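Local coordinates for cell shape-determining protein MreC (Streptococcus pneumoniae, PDB 2QF4) that takes part in forming and maintaining cell shape, probably as part of the elongasome that synthesises peripheral peptidoglycan, at residues S74-H79 with D113-G119; S105-I109 with T144-T148. All blocks are in the same frame, centred on the assembly; numbering follows the deposited sequence. Where two conformers were deposited one is given.

Contact 1: residues S74-H79 with D113-G119; sequences SVKIQH and DKVTTGG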
ATOM      1  N   SER A  74       4.266   2.549  -4.603  1.00  6.82           N
ATOM      2  CA  SER A  74       5.440   3.231  -4.080  1.00  7.27           C
ATOM      3  C   SER A  74       5.402   3.353  -2.567  1.00  7.16           C
ATOM      4  O   SER A  74       4.387   3.759  -2.011  1.00  7.98           O
ATOM      5  CB  SER A  74       5.466   4.640  -4.715  1.00  7.40           C
ATOM      6  OG  SER A  74       6.376   5.512  -4.058  1.00  8.52           O
ATOM      7  N   VAL A  75       6.512   3.019  -1.912  1.00  6.95           N
ATOM      8  CA  VAL A  75       6.694   3.183  -0.481  1.00  7.25           C
ATOM      9  C   VAL A  75       8.026   3.844  -0.226  1.00  7.35           C
ATOM     10  O   VAL A  75       8.904   3.884  -1.074  1.00  8.07           O
ATOM     11  CB  VAL A  75       6.602   1.818   0.285  1.00  7.97           C
ATOM     12  CG1 VAL A  75       5.186   1.271   0.168  1.00  9.76           C
ATOM     13  CG2 VAL A  75       7.636   0.797  -0.192  1.00 10.77           C
ATOM     14  N   LYS A  76       8.139   4.353   0.992  1.00  8.27           N
ATOM     15  CA  LYS A  76       9.390   4.918   1.446  1.00  8.67           C
ATOM     16  C   LYS A  76       9.619   4.524   2.896  1.00  8.37           C
ATOM     17  O   LYS A  76       8.719   4.288   3.687  1.00  9.08           O
ATOM     18  CB  LYS A  76       9.443   6.435   1.244  1.00  9.65           C
ATOM     19  CG  LYS A  76       8.440   7.196   2.006  1.00  9.75           C
ATOM     20  CD  LYS A  76       8.447   8.682   1.649  1.00 10.89           C
ATOM     21  CE  LYS A  76       7.364   9.411   2.404  0.50 10.89           C
ATOM     22  NZ  LYS A  76       7.366  10.877   2.084  0.50  9.25           N
ATOM     23  N   ILE A  77      10.904   4.397   3.213  1.00  8.75           N
ATOM     24  CA  ILE A  77      11.412   3.944   4.508  1.00  9.48           C
ATOM     25  C   ILE A  77      12.265   5.076   5.074  1.00  9.16           C
ATOM     26  O   ILE A  77      13.162   5.576   4.392  1.00  9.92           O
ATOM     27  CB  ILE A  77      12.285   2.693   4.338  1.00  9.43           C
ATOM     28  CG1 ILE A  77      11.508   1.560   3.636  1.00 10.70           C
ATOM     29  CG2 ILE A  77      12.825   2.231   5.665  1.00 11.12           C
ATOM     30  CD1 ILE A  77      12.376   0.393   3.155  1.00 14.08           C
ATOM     31  N   GLN A  78      11.994   5.457   6.322  1.00 10.14           N
ATOM     32  CA  GLN A  78      12.774   6.499   6.969  1.00 11.41           C
ATOM     33  C   GLN A  78      13.817   5.887   7.870  1.00 12.10           C
ATOM     34  O   GLN A  78      13.489   5.154   8.788  1.00 12.77           O
ATOM     35  CB  GLN A  78      11.838   7.414   7.774  1.00 11.82           C
ATOM     36  CG  GLN A  78      12.472   8.745   8.163  1.00 14.96           C
ATOM     37  CD  GLN A  78      12.902   9.592   6.970  1.00 16.42           C
ATOM     38  OE1 GLN A  78      12.329   9.500   5.866  1.00 15.60           O
ATOM     39  NE2 GLN A  78      13.900  10.457   7.187  1.00 19.70           N
ATOM     40  N   HIS A  79      15.086   6.165   7.590  1.00 11.84           N
ATOM     41  CA  HIS A  79      16.197   5.684   8.397  1.00 12.66           C
ATOM     42  C   HIS A  79      16.966   6.909   8.872  1.00 14.29           C
ATOM     43  O   HIS A  79      17.755   7.492   8.124  1.00 14.44           O
ATOM     44  CB  HIS A  79      17.105   4.780   7.590  1.00 12.70           C
ATOM     45  CG  HIS A  79      18.224   4.211   8.393  1.00 13.64           C
ATOM     46  ND1 HIS A  79      18.036   3.150   9.247  1.00 13.96           N
ATOM     47  CD2 HIS A  79      19.523   4.580   8.517  1.00 14.58           C
ATOM     48  CE1 HIS A  79      19.184   2.859   9.828  1.00 14.27           C
ATOM     49  NE2 HIS A  79      20.100   3.714   9.403  1.00 16.07           N
ATOM     50  N   ASP A 113      12.352   0.832  11.518  1.00 10.24           N
ATOM     51  CA  ASP A 113      12.268   1.996  10.646  1.00 10.54           C
ATOM     52  C   ASP A 113      10.843   2.078  10.074  1.00  9.75           C
ATOM     53  O   ASP A 113      10.237   1.066   9.672  1.00 10.38           O
ATOM     54  CB  ASP A 113      13.281   1.932   9.520  1.00  9.90           C
ATOM     55  CG  ASP A 113      14.726   2.210   9.959  1.00 10.93           C
ATOM     56  OD1 ASP A 113      14.954   2.688  11.079  1.00 13.73           O
ATOM     57  OD2 ASP A 113      15.622   1.974   9.113  1.00 11.69           O
ATOM     58  N   LYS A 114      10.305   3.278  10.017  1.00  9.43           N
ATOM     59  CA  LYS A 114       8.931   3.458   9.598  1.00 10.02           C
ATOM     60  C   LYS A 114       8.785   3.476   8.091  1.00  9.04           C
ATOM     61  O   LYS A 114       9.564   4.092   7.372  1.00  9.67           O
ATOM     62  CB  LYS A 114       8.363   4.762  10.172  1.00 13.10           C
ATOM     63  CG  LYS A 114       8.293   4.768  11.707  1.00 16.52           C
ATOM     64  CD  LYS A 114       7.294   3.774  12.243  1.00 22.41           C
ATOM     65  CE  LYS A 114       6.893   4.068  13.713  1.00 24.90           C
ATOM     66  NZ  LYS A 114       8.050   4.145  14.646  1.00 31.80           N
ATOM     67  N   VAL A 115       7.724   2.820   7.619  1.00  8.70           N
ATOM     68  CA  VAL A 115       7.407   2.696   6.218  1.00  8.15           C
ATOM     69  C   VAL A 115       6.075   3.355   5.949  1.00  8.30           C
ATOM     70  O   VAL A 115       5.107   3.100   6.675  1.00  8.83           O
ATOM     71  CB  VAL A 115       7.355   1.205   5.777  1.00  8.66           C
ATOM     72  CG1 VAL A 115       7.178   1.075   4.278  1.00  8.90           C
ATOM     73  CG2 VAL A 115       8.583   0.480   6.252  1.00  9.84           C
ATOM     74  N   THR A 116       6.058   4.238   4.962  1.00  8.44           N
ATOM     75  CA  THR A 116       4.859   4.972   4.564  1.00  8.27           C
ATOM     76  C   THR A 116       4.769   4.924   3.035  1.00  7.87           C
ATOM     77  O   THR A 116       5.693   4.505   2.349  1.00  8.38           O
ATOM     78  CB  THR A 116       4.910   6.442   5.065  1.00  9.18           C
ATOM     79  OG1 THR A 116       6.104   7.054   4.560  1.00 10.33           O
ATOM     80  CG2 THR A 116       4.881   6.484   6.558  1.00 11.20           C
ATOM     81  N   THR A 117       3.635   5.355   2.478  1.00  7.74           N
ATOM     82  CA  THR A 117       3.545   5.397   1.031  1.00  7.94           C
ATOM     83  C   THR A 117       4.455   6.506   0.506  1.00  7.95           C
ATOM     84  O   THR A 117       4.685   7.527   1.151  1.00  8.63           O
ATOM     85  CB  THR A 117       2.127   5.535   0.535  1.00  7.33           C
ATOM     86  OG1 THR A 117       1.512   6.714   1.107  1.00  8.22           O
ATOM     87  CG2 THR A 117       1.306   4.279   0.888  1.00  9.36           C
ATOM     88  N   GLY A 118       5.019   6.278  -0.669  1.00  8.06           N
ATOM     89  CA  GLY A 118       5.983   7.176  -1.266  1.00  8.78           C
ATOM     90  C   GLY A 118       5.451   8.223  -2.196  1.00  9.54           C
ATOM     91  O   GLY A 118       6.094   9.250  -2.423  1.00  9.95           O
ATOM     92  N   GLY A 119       4.286   7.981  -2.778  1.00  8.91           N
ATOM     93  CA  GLY A 119       3.660   8.925  -3.719  1.00  9.76           C
ATOM     94  C   GLY A 119       4.189   8.919  -5.141  1.00  9.65           C
ATOM     95  O   GLY A 119       3.726   9.720  -5.937  1.00 11.09           O
TER
HETATM   96  O   HOH W   1       2.526   5.651  -2.914  1.00  9.06           O
HETATM   97  O   HOH W   2       7.396  11.026  -0.847  1.00 13.89           O
HETATM   98  O   HOH W   3      11.808   5.545  11.055  1.00 15.27           O
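Lys76 and Thr116 form the central hydrogen-bonded pair of an antiparallel strand contact that closes the second β-barrel of the extracellular domain, joining strand 74-79, its first, to strand 114-118, its fourth. Lys76 N gives a bond of 2.8 Å to Thr116 O, and Lys76 O receives Thr116 N in return. Gln78 N bonds to Lys114 O, but in the return direction a water bridges Gln78 O and Lys114 N. At the other end the side chains of Val75 and Thr117 diverge, yet Gly118 N still meets Ser74 O at 2.9 Å in a straight bond, from above the carbonyl plane, at a C=O...N angle of 108°. Ser74 OG lies 3.3 Å from Gly118 CA, a close approach suited to glycine, and bonds to Leu120 N.

Ile77 and Val115 form a non-hydrogen-bonded pair on the inner face. Ile77 CG1 and Val115 CG2 lie side by side, 4.1 Å apart, and Val115 CG1 turns toward Val75 CB; Ile100 and Val133 pack around this apolar patch. On the other face, Lys76 CG stands between the backbone N and the carbonyl carbon (chi1 63°), and the extended chain beyond lies across Thr116, with Lys76 CE 3.4 Å from Thr116 OG1; its ammonium forms a salt bridge with Asp127.

At the end of strand 74-79, His79 ND1 donates to Asp113 OD2 over 2.7 Å. The carboxylate oxygen lies in the ring plane and is met on its syn side, although ring and carboxylate planes are turned 71° apart. Ser110 N also bonds to OD2, a second grip that should limit rotation of the carboxylate and thereby position the imidazole. Adjacency of first and fourth strands completes the 1-2-3-6-5-4 order typical of six-stranded α-lytic protease barrels.

Contact 2: residues S105-I109 with T144-T148; sequences SNSDI and TREVT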
ATOM      1  N   SER A 105      18.436   3.226  -2.748  1.00 10.60           N
ATOM      2  CA  SER A 105      19.565   3.582  -1.875  1.00 12.29           C
ATOM      3  C   SER A 105      20.185   2.334  -1.285  1.00 11.90           C
ATOM      4  O   SER A 105      19.485   1.335  -1.071  1.00 12.89           O
ATOM      5  CB  SER A 105      19.014   4.461  -0.732  1.00 12.99           C
ATOM      6  OG  SER A 105      19.923   4.751   0.265  1.00 15.91           O
ATOM      7  N   ASN A 106      21.480   2.425  -0.972  1.00 12.82           N
ATOM      8  CA  ASN A 106      22.140   1.383  -0.198  1.00 13.39           C
ATOM      9  C   ASN A 106      22.311   1.780   1.260  1.00 13.49           C
ATOM     10  O   ASN A 106      23.084   1.149   1.979  1.00 15.57           O
ATOM     11  CB  ASN A 106      23.464   0.955  -0.815  1.00 14.16           C
ATOM     12  CG  ASN A 106      23.311   0.656  -2.242  1.00 15.10           C
ATOM     13  OD1 ASN A 106      22.432  -0.152  -2.628  1.00 16.30           O
ATOM     14  ND2 ASN A 106      24.100   1.324  -3.047  1.00 18.82           N
ATOM     15  N   SER A 107      21.565   2.798   1.715  1.00 13.01           N
ATOM     16  CA  SER A 107      21.517   3.148   3.138  1.00 14.05           C
ATOM     17  C   SER A 107      21.252   1.947   4.006  1.00 13.20           C
ATOM     18  O   SER A 107      20.451   1.070   3.649  1.00 12.89           O
ATOM     19  CB  SER A 107      20.380   4.153   3.450  1.00 14.11           C
ATOM     20  OG  SER A 107      20.299   4.385   4.876  1.00 15.78           O
ATOM     21  N   ASP A 108      21.831   1.942   5.197  1.00 13.88           N
ATOM     22  CA  ASP A 108      21.411   1.002   6.209  1.00 14.12           C
ATOM     23  C   ASP A 108      19.900   1.128   6.430  1.00 13.40           C
ATOM     24  O   ASP A 108      19.326   2.208   6.355  1.00 12.61           O
ATOM     25  CB  ASP A 108      22.125   1.255   7.537  1.00 15.87           C
ATOM     26  CG  ASP A 108      23.604   0.937   7.508  1.00 19.55           C
ATOM     27  OD1 ASP A 108      24.127   0.358   6.531  1.00 21.68           O
ATOM     28  OD2 ASP A 108      24.252   1.292   8.521  1.00 25.90           O
ATOM     29  N   ILE A 109      19.275  -0.010   6.706  1.00 12.21           N
ATOM     30  CA  ILE A 109      17.861  -0.088   7.026  1.00 12.53           C
ATOM     31  C   ILE A 109      17.762  -0.991   8.234  1.00 12.79           C
ATOM     32  O   ILE A 109      18.388  -2.054   8.251  1.00 14.61           O
ATOM     33  CB  ILE A 109      17.050  -0.630   5.833  1.00 12.31           C
ATOM     34  CG1 ILE A 109      17.031   0.367   4.668  1.00 12.51           C
ATOM     35  CG2 ILE A 109      15.591  -0.964   6.246  1.00 14.88           C
ATOM     36  CD1 ILE A 109      16.445  -0.206   3.391  1.00 13.38           C
ATOM     37  N   THR A 144      19.302  -6.075  -5.739  1.00 14.63           N
ATOM     38  CA  THR A 144      18.110  -6.813  -5.336  1.00 15.16           C
ATOM     39  C   THR A 144      17.923  -6.988  -3.824  1.00 12.79           C
ATOM     40  O   THR A 144      17.180  -7.861  -3.377  1.00 12.79           O
ATOM     41  CB  THR A 144      18.056  -8.128  -6.108  1.00 17.25           C
ATOM     42  OG1 THR A 144      19.337  -8.722  -6.066  1.00 19.86           O
ATOM     43  CG2 THR A 144      17.668  -7.855  -7.579  1.00 20.02           C
ATOM     44  N   ARG A 145      18.508  -6.096  -3.031  1.00 11.27           N
ATOM     45  CA  ARG A 145      18.145  -6.067  -1.617  1.00 10.12           C
ATOM     46  C   ARG A 145      16.629  -5.915  -1.481  1.00  9.27           C
ATOM     47  O   ARG A 145      15.982  -5.099  -2.171  1.00  9.87           O
ATOM     48  CB  ARG A 145      18.851  -4.936  -0.860  1.00  9.67           C
ATOM     49  CG  ARG A 145      18.538  -4.873   0.619  1.00  9.42           C
ATOM     50  CD  ARG A 145      19.487  -3.997   1.415  1.00 10.40           C
ATOM     51  NE  ARG A 145      19.421  -2.597   1.016  1.00 10.57           N
ATOM     52  CZ  ARG A 145      19.605  -1.565   1.833  1.00 10.47           C
ATOM     53  NH1 ARG A 145      19.823  -1.715   3.132  1.00 11.75           N
ATOM     54  NH2 ARG A 145      19.542  -0.342   1.338  1.00 10.98           N
ATOM     55  N   GLU A 146      16.074  -6.642  -0.519  1.00  8.86           N
ATOM     56  CA  GLU A 146      14.642  -6.654  -0.245  1.00  9.22           C
ATOM     57  C   GLU A 146      14.432  -6.323   1.228  1.00  8.15           C
ATOM     58  O   GLU A 146      15.280  -6.604   2.054  1.00 10.48           O
ATOM     59  CB  GLU A 146      14.102  -8.065  -0.515  1.00 10.64           C
ATOM     60  CG  GLU A 146      12.642  -8.364  -0.248  1.00 13.86           C
ATOM     61  CD  GLU A 146      12.401  -9.874  -0.222  1.00 16.14           C
ATOM     62  OE1 GLU A 146      12.946 -10.566  -1.123  1.00 21.54           O
ATOM     63  OE2 GLU A 146      11.765 -10.394   0.746  1.00 21.12           O
ATOM     64  N   VAL A 147      13.310  -5.720   1.524  1.00  8.50           N
ATOM     65  CA  VAL A 147      12.927  -5.381   2.878  1.00  8.22           C
ATOM     66  C   VAL A 147      11.653  -6.102   3.221  1.00  8.20           C
ATOM     67  O   VAL A 147      10.707  -6.121   2.416  1.00  8.68           O
ATOM     68  CB  VAL A 147      12.721  -3.860   3.067  1.00  8.67           C
ATOM     69  CG1 VAL A 147      12.539  -3.499   4.536  1.00 11.15           C
ATOM     70  CG2 VAL A 147      13.878  -3.081   2.481  1.00 11.74           C
ATOM     71  N   THR A 148      11.566  -6.665   4.422  1.00  7.69           N
ATOM     72  CA  THR A 148      10.327  -7.201   4.965  1.00  7.62           C
ATOM     73  C   THR A 148       9.775  -6.266   6.025  1.00  7.20           C
ATOM     74  O   THR A 148      10.541  -5.676   6.807  1.00  7.88           O
ATOM     75  CB  THR A 148      10.467  -8.650   5.465  1.00  8.45           C
ATOM     76  OG1 THR A 148      11.489  -8.747   6.460  1.00  9.02           O
ATOM     77  CG2 THR A 148      10.776  -9.616   4.297  1.00  9.67           C
TER
HETATM   78  O   HOH W   4      19.996  -1.751  -1.768  1.00 16.52           O
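Arg145 reaches from just before strand 146-151 to the loop 105-109, where its guanidinium takes hold of the backbone carbonyls of Ser105 and Ser107. CB points toward the loop, and CG stands opposite the backbone N (chi1 -179°), which carries the chain on toward the loop; a bend at chi3 (64°) then turns the guanidinium so that its edge meets the loop carbonyls. Arg145 NE donates to a water 3.0 Å away that also contacts Asn106 OD1. Arg145 CZ lies 3.3 Å from Ser107 O because NH1 and NH2 both point at that one oxygen, each 2.9 Å from it, in an end-on forked grip. Arg145 NH2 has a second acceptor, Ser105 O, also at 2.9 Å. All three bonds are bent, but both oxygens lie near the guanidinium plane, so they meet its edge and hold the group against rotation.

In the second barrel this loop links strands 97-101 and 114-118, and the arginine ties it to the residue leading into the sixth strand, 146-151. An ST turn, in which Ser105 OG accepts from Ser107 N, shapes the gripped backbone, while Ser107 OG donates to Asp108 O.

Over one face of the guanidinium sits Ile109 CD1, 3.7 Å from Arg145 NH1 and offset toward the rim. Ile109 CD1 also touches Val147 CG2 at 4.0 Å, and Leu103 packs against Ile109, Arg145 and Val147 alike.

Overall arrangement
Both contacts belong to the second barrel and lie on the same side of the chain's centre, about 12 Å apart between centres. Contact 1 is the more buried and joins two neighbouring strands through backbone bonds and an apolar inner face; contact 2 lies at the surface and fastens a loop to a strand through one charged side chain. The loop runs on from 105-109 into strand 114-118, and the segments of the two contacts alternate along the chain. They meet directly: His79 packs on Ser107 and Asp108, and Ile77 CD1 touches Val147 CG2. Ile109 also rests on Ile77, continuing the hydrophobic interior of contact 1 beneath the polar grip of contact 2.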